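Local coordinates for CCMAN5 (PDB 2XSG), which hydrolyses alpha-mannosidic bonds as a calcium-containing family 92 glycoside hydrolase, and probably uncaps phosphorylated yeast glycans to expose mannose-6-phosphate, at residues V82-S87 with G118-T123; V509-P514 with T538-H543; L381-E386 with F424-E429; D8-V13 with E285-L290. One frame throughout, in Å; residues are numbered along the deposited sequence.

Along the chain, contact 4 closes the longest loop. It brings residues 8-13 back to the end of helix 275-290, and contact 1 is nested inside that loop. Contact 3 and then contact 2 follow in series. Contact 1 lies in the N-terminal beta domain, where strands 80-84 and 112-121 of two different sheets meet. Contacts 2 and 3 belong to the helical catalytic domain, their centres 35 Å apart. Contacts 1 and 2 lie on opposite sides of the chain's centre, 58 Å between their own centres. No two contacts touch; the closest, 2 and 3, are about 18 Å apart at their nearest atoms. Each therefore ties together a separate part of this large enzyme.

Contact 1 (V82-S87 with G118-T123); sequences VPTSGS and GNVAGT
Ser85 and Val120 meet through their backbones: Ser85 N donates to Val120 O at 2.9 Å. This bond is somewhat bent, with an N-H...O angle of 141°. The second direct bond is straighter. Ser87 N gives its hydrogen to Gly122 O at 2.8 Å, with an angle of 163°. Between these two bonds a water fills in, accepting from Gly122 N and donating to Ser85 O, so both backbone groups are satisfied. Gly86 N is satisfied from its own side. It donates to Thr84 OG1 at 3.0 Å, which makes an ST turn. With OG1 anti to the nitrogen of its own residue (chi1 -174°), Thr84 can offer this oxygen to Gly86. Thr84 OG1 also lies 3.4 Å from Val120 CG2, and the two side chains cross at about a right angle. Ser85 OG has a weak hydrogen bond to Ser155 OG. At the far end, Thr123 CA approaches Ser87 O at 3.4 Å in a CA-H...O contact, beside a single bridge between these residues. Strand 80-84 is an outermost strand of a five-stranded sheet and pairs with strand 158-162. Strand 112-121 belongs to the larger sheet, beside strands 128-130 and 133-140.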
loop_
_atom_site.group_PDB
_atom_site.type_symbol
_atom_site.label_atom_id
_atom_site.label_comp_id
_atom_site.label_asym_id
_atom_site.label_seq_id
_atom_site.Cartn_x
_atom_site.Cartn_y
_atom_site.Cartn_z
ATOM N N VAL A 82 -15.734 13.626 17.413
ATOM C CA VAL A 82 -17.038 13.949 16.862
ATOM C C VAL A 82 -17.522 15.313 17.371
ATOM O O VAL A 82 -17.782 15.458 18.577
ATOM C CB VAL A 82 -18.110 12.881 17.264
ATOM C CG1 VAL A 82 -19.473 13.223 16.665
ATOM C CG2 VAL A 82 -17.686 11.488 16.827
ATOM N N PRO A 83 -17.678 16.302 16.466
ATOM C CA PRO A 83 -18.246 17.588 16.869
ATOM C C PRO A 83 -19.769 17.499 17.014
ATOM O O PRO A 83 -20.434 16.845 16.202
ATOM C CB PRO A 83 -17.874 18.505 15.700
ATOM C CG PRO A 83 -17.878 17.592 14.513
ATOM C CD PRO A 83 -17.334 16.287 15.030
ATOM N N THR A 84 -20.310 18.143 18.045
ATOM C CA THR A 84 -21.746 18.106 18.298
ATOM C C THR A 84 -22.203 19.297 19.136
ATOM O O THR A 84 -21.421 19.841 19.927
ATOM C CB THR A 84 -22.163 16.789 18.978
ATOM O OG1 THR A 84 -23.587 16.732 19.070
ATOM C CG2 THR A 84 -21.540 16.652 20.377
ATOM N N SER A 85 -23.458 19.708 18.950
ATOM C CA SER A 85 -24.062 20.729 19.808
ATOM C C SER A 85 -24.967 20.068 20.829
ATOM O O SER A 85 -25.625 20.746 21.622
ATOM C CB SER A 85 -24.846 21.759 18.991
ATOM O OG SER A 85 -23.996 22.383 18.055
ATOM N N GLY A 86 -24.991 18.741 20.807
ATOM C CA GLY A 86 -25.761 17.974 21.782
ATOM C C GLY A 86 -25.069 17.842 23.122
ATOM O O GLY A 86 -23.916 18.259 23.278
ATOM N N SER A 87 -25.798 17.247 24.073
ATOM C CA SER A 87 -25.355 16.973 25.441
ATOM C C SER A 87 -25.498 15.482 25.752
ATOM O O SER A 87 -26.361 14.803 25.178
ATOM C CB SER A 87 -26.240 17.739 26.436
ATOM O OG SER A 87 -26.053 19.138 26.297
ATOM N N GLY A 118 -23.965 18.892 8.868
ATOM C CA GLY A 118 -25.236 19.337 9.410
ATOM C C GLY A 118 -25.198 19.307 10.924
ATOM O O GLY A 118 -24.698 18.343 11.536
ATOM N N ASN A 119 -25.687 20.382 11.543
ATOM C CA ASN A 119 -25.626 20.506 13.002
ATOM C C ASN A 119 -26.521 19.444 13.641
ATOM O O ASN A 119 -27.519 19.041 13.049
ATOM C CB ASN A 119 -26.035 21.921 13.423
ATOM C CG ASN A 119 -25.804 22.210 14.905
ATOM O OD1 ASN A 119 -26.550 22.992 15.496
ATOM N ND2 ASN A 119 -24.777 21.589 15.516
ATOM N N VAL A 120 -26.130 18.968 14.824
ATOM C CA VAL A 120 -26.940 18.048 15.614
ATOM C C VAL A 120 -26.992 18.522 17.072
ATOM O O VAL A 120 -25.994 19.039 17.605
ATOM C CB VAL A 120 -26.456 16.564 15.509
ATOM C CG1 VAL A 120 -26.554 16.067 14.070
ATOM C CG2 VAL A 120 -25.008 16.399 16.037
ATOM N N ALA A 121 -28.153 18.359 17.706
ATOM C CA ALA A 121 -28.370 18.822 19.089
ATOM C C ALA A 121 -29.428 17.988 19.800
ATOM O O ALA A 121 -30.087 17.175 19.176
ATOM C CB ALA A 121 -28.753 20.300 19.108
ATOM N N GLY A 122 -29.608 18.212 21.100
ATOM C CA GLY A 122 -30.472 17.368 21.914
ATOM C C GLY A 122 -29.672 16.649 22.994
ATOM O O GLY A 122 -28.495 16.955 23.202
ATOM N N THR A 123 -30.314 15.704 23.687
ATOM C CA THR A 123 -29.698 15.030 24.825
ATOM C C THR A 123 -29.743 13.519 24.621
ATOM O O THR A 123 -30.810 12.943 24.369
ATOM C CB THR A 123 -30.353 15.460 26.169
ATOM O OG1 THR A 123 -30.251 16.884 26.294
ATOM C CG2 THR A 123 -29.644 14.817 27.343
HETATM O O HOH W 1 -28.398 20.303 22.745
#

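Contact 2 (V509-P514 with T538-H543); sequences VGLLTP and TLWQYH
Leu512 and His543 bring the backbones of strand 509-512 and the helical segment 538-543 to 4.9 Å between their CA atoms, with no hydrogen bond across. Leu511 carries one half of the contact. Its CD2 lies between two rings, 3.8 Å from the centroid of the Trp540 six-membered ring and 4.0 Å from that of the His543 ring. Both are CH-pi contacts over a face. Leu511 CD1 lies over the same indole, nearer the rim, 3.5 Å from CZ2 of Trp540. An alanine in place of Trp540 would probably leave Leu511 CD1 without the ring it lies on, leave CD2 with the His543 face alone, and open a gap beside the strand. His543 has its CG anti to the backbone N (chi1 -179°), which carries the ring back to the strand. His543 CD2 lies 3.4 Å from Leu511 CA. Leu512 CD2 packs on Tyr542 CB at 3.6 Å, and Leu512 CG on Leu539 CD2 at 4.0 Å. Pro455 of helix 455-474 touches Leu512, Leu539 and Pro514. This is apolar strand-on-helix packing in the buried interior of the catalytic domain. The short helix 539-542 begins with a capping box, formed by Thr538 and Gln541.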
loop_
_atom_site.group_PDB
_atom_site.type_symbol
_atom_site.label_atom_id
_atom_site.label_comp_id
_atom_site.label_asym_id
_atom_site.label_seq_id
_atom_site.Cartn_x
_atom_site.Cartn_y
_atom_site.Cartn_z
ATOM N N VAL A 509 2.859 -27.308 -23.696
ATOM C CA VAL A 509 3.238 -26.235 -22.781
ATOM C C VAL A 509 3.110 -26.697 -21.347
ATOM O O VAL A 509 2.029 -27.112 -20.919
ATOM C CB VAL A 509 2.349 -24.982 -22.987
ATOM C CG1 VAL A 509 2.793 -23.857 -22.062
ATOM C CG2 VAL A 509 2.360 -24.550 -24.479
ATOM N N GLY A 510 4.217 -26.624 -20.605
ATOM C CA GLY A 510 4.231 -27.000 -19.200
ATOM C C GLY A 510 3.710 -25.896 -18.294
ATOM O O GLY A 510 3.975 -24.715 -18.524
ATOM N N LEU A 511 2.997 -26.289 -17.242
ATOM C CA LEU A 511 2.392 -25.330 -16.310
ATOM C C LEU A 511 2.436 -25.843 -14.884
ATOM O O LEU A 511 2.291 -27.049 -14.634
ATOM C CB LEU A 511 0.928 -25.071 -16.661
ATOM C CG LEU A 511 0.500 -24.469 -17.982
ATOM C CD1 LEU A 511 -1.027 -24.479 -18.015
ATOM C CD2 LEU A 511 1.040 -23.063 -18.134
ATOM N N LEU A 512 2.612 -24.913 -13.949
ATOM C CA LEU A 512 2.483 -25.194 -12.535
ATOM C C LEU A 512 1.217 -26.009 -12.296
ATOM O O LEU A 512 0.126 -25.606 -12.712
ATOM C CB LEU A 512 2.428 -23.888 -11.746
ATOM C CG LEU A 512 2.289 -23.994 -10.218
ATOM C CD1 LEU A 512 3.576 -24.559 -9.557
ATOM C CD2 LEU A 512 1.957 -22.641 -9.628
ATOM N N THR A 513 1.389 -27.154 -11.637
ATOM C CA THR A 513 0.325 -28.130 -11.371
ATOM C C THR A 513 0.559 -28.787 -9.992
ATOM O O THR A 513 1.700 -29.102 -9.653
ATOM C CB THR A 513 0.314 -29.229 -12.476
ATOM O OG1 THR A 513 0.192 -28.615 -13.753
ATOM C CG2 THR A 513 -0.841 -30.204 -12.316
ATOM N N PRO A 514 -0.510 -28.990 -9.184
ATOM C CA PRO A 514 -0.281 -29.670 -7.914
ATOM C C PRO A 514 0.208 -31.118 -8.147
ATOM O O PRO A 514 -0.212 -31.788 -9.103
ATOM C CB PRO A 514 -1.665 -29.662 -7.259
ATOM C CG PRO A 514 -2.612 -29.631 -8.430
ATOM C CD PRO A 514 -1.937 -28.703 -9.394
ATOM N N THR A 538 -5.115 -18.365 -9.577
ATOM C CA THR A 538 -5.227 -19.575 -10.375
ATOM C C THR A 538 -3.827 -20.104 -10.663
ATOM O O THR A 538 -2.835 -19.371 -10.507
ATOM C CB THR A 538 -5.884 -19.292 -11.746
ATOM O OG1 THR A 538 -4.960 -18.578 -12.568
ATOM C CG2 THR A 538 -7.172 -18.489 -11.608
ATOM N N LEU A 539 -3.749 -21.350 -11.114
ATOM C CA LEU A 539 -2.468 -21.934 -11.518
ATOM C C LEU A 539 -1.777 -21.150 -12.655
ATOM O O LEU A 539 -0.581 -20.910 -12.584
ATOM C CB LEU A 539 -2.609 -23.426 -11.841
ATOM C CG LEU A 539 -2.891 -24.282 -10.597
ATOM C CD1 LEU A 539 -3.569 -25.575 -10.959
ATOM C CD2 LEU A 539 -1.636 -24.538 -9.773
ATOM N N TRP A 540 -2.528 -20.728 -13.674
ATOM C CA TRP A 540 -1.964 -19.874 -14.737
ATOM C C TRP A 540 -1.317 -18.603 -14.180
ATOM O O TRP A 540 -0.293 -18.149 -14.697
ATOM C CB TRP A 540 -3.015 -19.474 -15.744
ATOM C CG TRP A 540 -3.250 -20.454 -16.850
ATOM C CD1 TRP A 540 -4.243 -21.370 -16.928
ATOM C CD2 TRP A 540 -2.479 -20.590 -18.055
ATOM N NE1 TRP A 540 -4.140 -22.083 -18.100
ATOM C CE2 TRP A 540 -3.067 -21.619 -18.809
ATOM C CE3 TRP A 540 -1.337 -19.950 -18.554
ATOM C CZ2 TRP A 540 -2.568 -22.020 -20.049
ATOM C CZ3 TRP A 540 -0.843 -20.346 -19.796
ATOM C CH2 TRP A 540 -1.461 -21.381 -20.523
ATOM N N GLN A 541 -1.921 -18.035 -13.137
ATOM C CA GLN A 541 -1.436 -16.782 -12.543
ATOM C C GLN A 541 -0.208 -17.048 -11.648
ATOM O O GLN A 541 0.815 -16.351 -11.737
ATOM C CB GLN A 541 -2.576 -16.090 -11.778
ATOM C CG GLN A 541 -3.696 -15.570 -12.714
ATOM C CD GLN A 541 -5.036 -15.342 -12.018
ATOM O OE1 GLN A 541 -5.155 -15.503 -10.798
ATOM N NE2 GLN A 541 -6.060 -14.952 -12.799
ATOM N N TYR A 542 -0.311 -18.070 -10.805
ATOM C CA TYR A 542 0.817 -18.521 -9.994
ATOM C C TYR A 542 1.939 -19.185 -10.790
ATOM O O TYR A 542 3.075 -19.249 -10.308
ATOM C CB TYR A 542 0.340 -19.474 -8.903
ATOM C CG TYR A 542 -0.110 -18.809 -7.639
ATOM C CD1 TYR A 542 -1.420 -18.344 -7.484
ATOM C CD2 TYR A 542 0.765 -18.670 -6.576
ATOM C CE1 TYR A 542 -1.832 -17.741 -6.289
ATOM C CE2 TYR A 542 0.367 -18.071 -5.388
ATOM C CZ TYR A 542 -0.927 -17.619 -5.250
ATOM O OH TYR A 542 -1.263 -17.039 -4.052
ATOM N N HIS A 543 1.649 -19.682 -11.993
ATOM C CA HIS A 543 2.688 -20.284 -12.844
ATOM C C HIS A 543 3.988 -19.450 -12.945
ATOM O O HIS A 543 5.107 -20.006 -12.900
ATOM C CB HIS A 543 2.167 -20.611 -14.250
ATOM C CG HIS A 543 3.204 -21.251 -15.127
ATOM N ND1 HIS A 543 3.795 -20.594 -16.183
ATOM C CD2 HIS A 543 3.808 -22.462 -15.055
ATOM C CE1 HIS A 543 4.696 -21.381 -16.746
ATOM N NE2 HIS A 543 4.728 -22.519 -16.076
#

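Contact 3 (L381-E386 with F424-E429); sequences LFADAE and FDRLDE
The guanidinium of Arg426 has Ala383 CB over one face, 3.4 Å above the guanidinium plane and offset toward the rim. At the edges, in its plane, are Asp384 OD1 and Glu429 OE1. The carboxylate of Asp384 is turned 41° against the guanidinium. Its OD1 is met from above its own plane, although it lies in that of the arginine. Arg426 NH2 donates to Asp384 OD1 at 2.6 Å, with an angle of 159°. Arg426 NH1 makes a weak bond to Asp384 OD1 at 3.1 Å. NH1 also makes a long, weak salt bridge to Glu429 OE1. The arginine chain is bent at chi2 and chi3, which brings the guanidinium over Ala383. Arg426 also makes a cation-pi contact with Tyr380. The Arg426 backbone is in the left-handed region, as suits the third residue of the type II turn from Phe424 to Leu427, and Arg426 is the N-cap of helix 427-438. Glu429 CB also packs on Ala383 CB at 3.7 Å. Glu386 CB lies 3.4 Å from Glu429 O, while its carboxylate forms a salt bridge with Arg436. Asp384 OD2 is hydrogen-bonded to the hydroxyl of Tyr332. The arginine charge is probably balanced chiefly by Asp384, with Glu429 a weaker second partner, and the pairing joins helix 368-387 to the start of helix 427-438.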
loop_
_atom_site.group_PDB
_atom_site.type_symbol
_atom_site.label_atom_id
_atom_site.label_comp_id
_atom_site.label_asym_id
_atom_site.label_seq_id
_atom_site.Cartn_x
_atom_site.Cartn_y
_atom_site.Cartn_z
ATOM N N LEU A 381 13.528 -4.641 12.471
ATOM C CA LEU A 381 12.317 -5.326 12.916
ATOM C C LEU A 381 12.561 -6.816 13.138
ATOM O O LEU A 381 12.137 -7.369 14.158
ATOM C CB LEU A 381 11.152 -5.094 11.944
ATOM C CG LEU A 381 9.838 -5.761 12.366
ATOM C CD1 LEU A 381 9.318 -5.119 13.645
ATOM C CD2 LEU A 381 8.788 -5.701 11.273
ATOM N N PHE A 382 13.238 -7.453 12.184
ATOM C CA PHE A 382 13.612 -8.873 12.313
ATOM C C PHE A 382 14.756 -9.084 13.311
ATOM O O PHE A 382 14.791 -10.085 14.015
ATOM C CB PHE A 382 13.922 -9.500 10.941
ATOM C CG PHE A 382 12.680 -9.973 10.215
ATOM C CD1 PHE A 382 12.153 -11.230 10.463
ATOM C CD2 PHE A 382 11.997 -9.125 9.339
ATOM C CE1 PHE A 382 10.973 -11.665 9.825
ATOM C CE2 PHE A 382 10.835 -9.550 8.701
ATOM C CZ PHE A 382 10.318 -10.823 8.956
ATOM N N ALA A 383 15.674 -8.126 13.380
ATOM C CA ALA A 383 16.768 -8.179 14.334
ATOM C C ALA A 383 16.212 -8.139 15.765
ATOM O O ALA A 383 16.723 -8.846 16.663
ATOM C CB ALA A 383 17.728 -7.047 14.090
ATOM N N ASP A 384 15.161 -7.340 15.953
ATOM C CA ASP A 384 14.448 -7.236 17.226
ATOM C C ASP A 384 13.729 -8.529 17.623
ATOM O O ASP A 384 13.828 -8.957 18.786
ATOM C CB ASP A 384 13.472 -6.049 17.223
ATOM C CG ASP A 384 14.180 -4.701 17.303
ATOM O OD1 ASP A 384 15.410 -4.677 17.586
ATOM O OD2 ASP A 384 13.515 -3.663 17.065
ATOM N N ALA A 385 13.024 -9.154 16.680
ATOM C CA ALA A 385 12.434 -10.475 16.930
ATOM C C ALA A 385 13.500 -11.459 17.418
ATOM O O ALA A 385 13.303 -12.163 18.415
ATOM C CB ALA A 385 11.729 -11.016 15.680
ATOM N N GLU A 386 14.633 -11.489 16.730
ATOM C CA GLU A 386 15.735 -12.363 17.116
ATOM C C GLU A 386 16.269 -12.050 18.529
ATOM O O GLU A 386 16.511 -12.965 19.326
ATOM C CB GLU A 386 16.845 -12.302 16.055
ATOM C CG GLU A 386 18.139 -12.977 16.434
ATOM C CD GLU A 386 18.051 -14.494 16.436
ATOM O OE1 GLU A 386 16.991 -15.074 16.123
ATOM O OE2 GLU A 386 19.078 -15.109 16.719
ATOM N N PHE A 424 23.967 -2.152 6.112
ATOM C CA PHE A 424 22.698 -2.357 6.813
ATOM C C PHE A 424 22.999 -2.927 8.191
ATOM O O PHE A 424 23.248 -4.131 8.348
ATOM C CB PHE A 424 21.736 -3.263 6.036
ATOM C CG PHE A 424 21.006 -2.565 4.896
ATOM C CD1 PHE A 424 20.121 -1.513 5.146
ATOM C CD2 PHE A 424 21.191 -2.978 3.582
ATOM C CE1 PHE A 424 19.446 -0.873 4.094
ATOM C CE2 PHE A 424 20.514 -2.361 2.526
ATOM C CZ PHE A 424 19.642 -1.308 2.777
ATOM N N ASP A 425 22.976 -2.041 9.181
ATOM C CA ASP A 425 23.268 -2.407 10.546
ATOM C C ASP A 425 22.313 -3.501 11.024
ATOM O O ASP A 425 21.109 -3.439 10.758
ATOM C CB ASP A 425 23.206 -1.164 11.447
ATOM C CG ASP A 425 23.581 -1.466 12.894
ATOM O OD1 ASP A 425 24.634 -2.128 13.122
ATOM O OD2 ASP A 425 22.813 -1.043 13.803
ATOM N N ARG A 426 22.882 -4.511 11.701
ATOM C CA ARG A 426 22.147 -5.624 12.327
ATOM C C ARG A 426 21.558 -6.645 11.351
ATOM O O ARG A 426 20.650 -7.398 11.704
ATOM C CB ARG A 426 21.058 -5.119 13.287
ATOM C CG ARG A 426 21.614 -4.361 14.485
ATOM C CD ARG A 426 20.794 -4.690 15.714
ATOM N NE ARG A 426 19.556 -3.947 15.739
ATOM C CZ ARG A 426 18.453 -4.307 16.394
ATOM N NH1 ARG A 426 18.375 -5.450 17.093
ATOM N NH2 ARG A 426 17.404 -3.505 16.316
ATOM N N LEU A 427 22.080 -6.686 10.132
ATOM C CA LEU A 427 21.636 -7.692 9.154
ATOM C C LEU A 427 21.973 -9.101 9.644
ATOM O O LEU A 427 21.165 -10.015 9.500
ATOM C CB LEU A 427 22.224 -7.425 7.770
ATOM C CG LEU A 427 21.871 -8.361 6.608
ATOM C CD1 LEU A 427 20.383 -8.290 6.268
ATOM C CD2 LEU A 427 22.743 -8.033 5.378
ATOM N N ASP A 428 23.145 -9.272 10.259
ATOM C CA ASP A 428 23.512 -10.583 10.818
ATOM C C ASP A 428 22.470 -11.096 11.831
ATOM O O ASP A 428 22.189 -12.282 11.861
ATOM C CB ASP A 428 24.942 -10.593 11.408
ATOM C CG ASP A 428 25.149 -9.565 12.530
ATOM O OD1 ASP A 428 24.250 -8.742 12.818
ATOM O OD2 ASP A 428 26.246 -9.566 13.122
ATOM N N GLU A 429 21.901 -10.190 12.628
ATOM C CA GLU A 429 20.829 -10.534 13.584
ATOM C C GLU A 429 19.487 -10.801 12.906
ATOM O O GLU A 429 18.740 -11.690 13.332
ATOM C CB GLU A 429 20.590 -9.407 14.585
ATOM C CG GLU A 429 21.579 -9.267 15.685
ATOM C CD GLU A 429 21.189 -8.141 16.606
ATOM O OE1 GLU A 429 20.172 -8.283 17.338
ATOM O OE2 GLU A 429 21.892 -7.103 16.576
#

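Contact 4 (D8-V13 with E285-L290); sequences DYASLV and EWNATL
Asn287 grips the N-terminal segment 8-13 with both ends of its amide. Asn287 ND2 donates to Asp8 OD1 at 2.8 Å in a nearly straight bond (170°). The carboxylate oxygen is met on its anti side, and the donor's partner lies close to the amide plane. The two flat groups are turned 77° against each other. Asn287 OD1 accepts from Ala10 N at 2.8 Å, with an angle of 165°, and Tyr9 N lies 2.9 Å from this oxygen. A leucine in place of Asn287 would probably leave Ala10 N without its acceptor here and cost Asp8 OD1 the amide N-H. One turn along the helix, Leu290 supplies the apolar part. Leu290 CB touches Tyr9 CB at 3.7 Å, and Leu290 CD1 reaches Val13 CG2 at 3.8 Å.

The next shell sets these groups in place. Asp8 starts out away from the helix; with CG trans to its own nitrogen, OD1 is carried to the amide. The other oxygen, OD2, forms a salt bridge with Arg283, one turn earlier on helix 275-290. Ser11 OG donates to Asp8 O at 2.6 Å, and Leu12 N to Tyr9 O, so the segment winds in a helix-like turn. Helix 306-318 covers it further out: the Tyr9 ring meets that of Tyr312, and Val13 touches Tyr316.

Chemically, the contact is a polar grip beside a small apolar patch. The amide satisfies one backbone N-H of the turn, and Arg283 probably balances the charge of Asp8. Together they fasten the start of the modelled chain to a helix of the catalytic domain.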
loop_
_atom_site.group_PDB
_atom_site.type_symbol
_atom_site.label_atom_id
_atom_site.label_comp_id
_atom_site.label_asym_id
_atom_site.label_seq_id
_atom_site.Cartn_x
_atom_site.Cartn_y
_atom_site.Cartn_z
ATOM N N ASP A 8 2.773 23.372 -8.214
ATOM C CA ASP A 8 1.777 22.877 -7.244
ATOM C C ASP A 8 1.167 21.541 -7.676
ATOM O O ASP A 8 0.027 21.473 -8.149
ATOM C CB ASP A 8 0.696 23.919 -6.937
ATOM C CG ASP A 8 -0.199 23.509 -5.756
ATOM O OD1 ASP A 8 0.299 23.258 -4.646
ATOM O OD2 ASP A 8 -1.420 23.444 -5.933
ATOM N N TYR A 9 1.949 20.487 -7.491
ATOM C CA TYR A 9 1.544 19.127 -7.824
ATOM C C TYR A 9 0.408 18.644 -6.932
ATOM O O TYR A 9 -0.451 17.873 -7.380
ATOM C CB TYR A 9 2.732 18.180 -7.720
ATOM C CG TYR A 9 3.845 18.482 -8.700
ATOM C CD1 TYR A 9 3.712 18.154 -10.047
ATOM C CD2 TYR A 9 5.029 19.108 -8.280
ATOM C CE1 TYR A 9 4.722 18.421 -10.958
ATOM C CE2 TYR A 9 6.050 19.387 -9.195
ATOM C CZ TYR A 9 5.877 19.035 -10.530
ATOM O OH TYR A 9 6.853 19.291 -11.455
ATOM N N ALA A 10 0.383 19.126 -5.694
ATOM C CA ALA A 10 -0.687 18.777 -4.753
ATOM C C ALA A 10 -2.093 19.004 -5.332
ATOM O O ALA A 10 -2.997 18.216 -5.077
ATOM C CB ALA A 10 -0.510 19.511 -3.433
ATOM N N SER A 11 -2.262 20.048 -6.137
ATOM C CA SER A 11 -3.561 20.353 -6.761
ATOM C C SER A 11 -4.008 19.297 -7.776
ATOM O O SER A 11 -5.208 19.193 -8.088
ATOM C CB SER A 11 -3.519 21.730 -7.441
ATOM O OG SER A 11 -2.561 21.725 -8.496
ATOM N N LEU A 12 -3.060 18.505 -8.271
ATOM C CA LEU A 12 -3.377 17.442 -9.239
ATOM C C LEU A 12 -3.833 16.118 -8.616
ATOM O O LEU A 12 -4.496 15.309 -9.279
ATOM C CB LEU A 12 -2.204 17.199 -10.192
ATOM C CG LEU A 12 -1.746 18.367 -11.054
ATOM C CD1 LEU A 12 -0.580 17.902 -11.935
ATOM C CD2 LEU A 12 -2.901 18.959 -11.933
ATOM N N VAL A 13 -3.462 15.898 -7.354
ATOM C CA VAL A 13 -3.907 14.743 -6.570
ATOM C C VAL A 13 -5.424 14.802 -6.291
ATOM O O VAL A 13 -5.954 15.832 -5.841
ATOM C CB VAL A 13 -3.100 14.654 -5.239
ATOM C CG1 VAL A 13 -3.590 13.543 -4.328
ATOM C CG2 VAL A 13 -1.615 14.462 -5.527
ATOM N N GLU A 285 5.443 20.221 1.894
ATOM C CA GLU A 285 6.095 18.922 2.004
ATOM C C GLU A 285 5.597 17.946 0.906
ATOM O O GLU A 285 6.407 17.223 0.302
ATOM C CB GLU A 285 5.925 18.354 3.423
ATOM C CG GLU A 285 6.629 17.026 3.649
ATOM C CD GLU A 285 6.419 16.470 5.057
ATOM O OE1 GLU A 285 5.861 17.204 5.921
ATOM O OE2 GLU A 285 6.815 15.293 5.285
ATOM N N TRP A 286 4.289 17.946 0.623
ATOM C CA TRP A 286 3.765 17.076 -0.444
ATOM C C TRP A 286 4.287 17.495 -1.808
ATOM O O TRP A 286 4.647 16.648 -2.628
ATOM C CB TRP A 286 2.236 17.016 -0.449
ATOM C CG TRP A 286 1.708 15.903 0.411
ATOM C CD1 TRP A 286 0.983 16.027 1.565
ATOM C CD2 TRP A 286 1.874 14.490 0.192
ATOM N NE1 TRP A 286 0.669 14.780 2.070
ATOM C CE2 TRP A 286 1.217 13.821 1.255
ATOM C CE3 TRP A 286 2.535 13.726 -0.785
ATOM C CZ2 TRP A 286 1.191 12.427 1.360
ATOM C CZ3 TRP A 286 2.508 12.327 -0.681
ATOM C CH2 TRP A 286 1.838 11.697 0.382
ATOM N N ASN A 287 4.322 18.812 -2.043
ATOM C CA ASN A 287 4.829 19.349 -3.307
ATOM C C ASN A 287 6.301 18.994 -3.567
ATOM O O ASN A 287 6.690 18.759 -4.717
ATOM C CB ASN A 287 4.602 20.862 -3.398
ATOM C CG ASN A 287 3.224 21.215 -3.923
ATOM O OD1 ASN A 287 2.632 20.475 -4.704
ATOM N ND2 ASN A 287 2.705 22.356 -3.493
ATOM N N ALA A 288 7.105 18.958 -2.504
ATOM C CA ALA A 288 8.494 18.524 -2.601
ATOM C C ALA A 288 8.580 17.031 -2.920
ATOM O O ALA A 288 9.379 16.618 -3.767
ATOM C CB ALA A 288 9.268 18.838 -1.301
ATOM N N THR A 289 7.757 16.232 -2.248
ATOM C CA THR A 289 7.698 14.786 -2.479
ATOM C C THR A 289 7.206 14.454 -3.901
ATOM O O THR A 289 7.852 13.700 -4.639
ATOM C CB THR A 289 6.776 14.107 -1.427
ATOM O OG1 THR A 289 7.315 14.325 -0.113
ATOM C CG2 THR A 289 6.628 12.602 -1.702
ATOM N N LEU A 290 6.064 15.023 -4.275
ATOM C CA LEU A 290 5.539 14.839 -5.624
ATOM C C LEU A 290 6.465 15.414 -6.703
ATOM O O LEU A 290 6.587 14.851 -7.793
ATOM C CB LEU A 290 4.128 15.429 -5.745
ATOM C CG LEU A 290 3.055 14.934 -4.757
ATOM C CD1 LEU A 290 1.877 15.884 -4.768
ATOM C CD2 LEU A 290 2.588 13.525 -5.044
#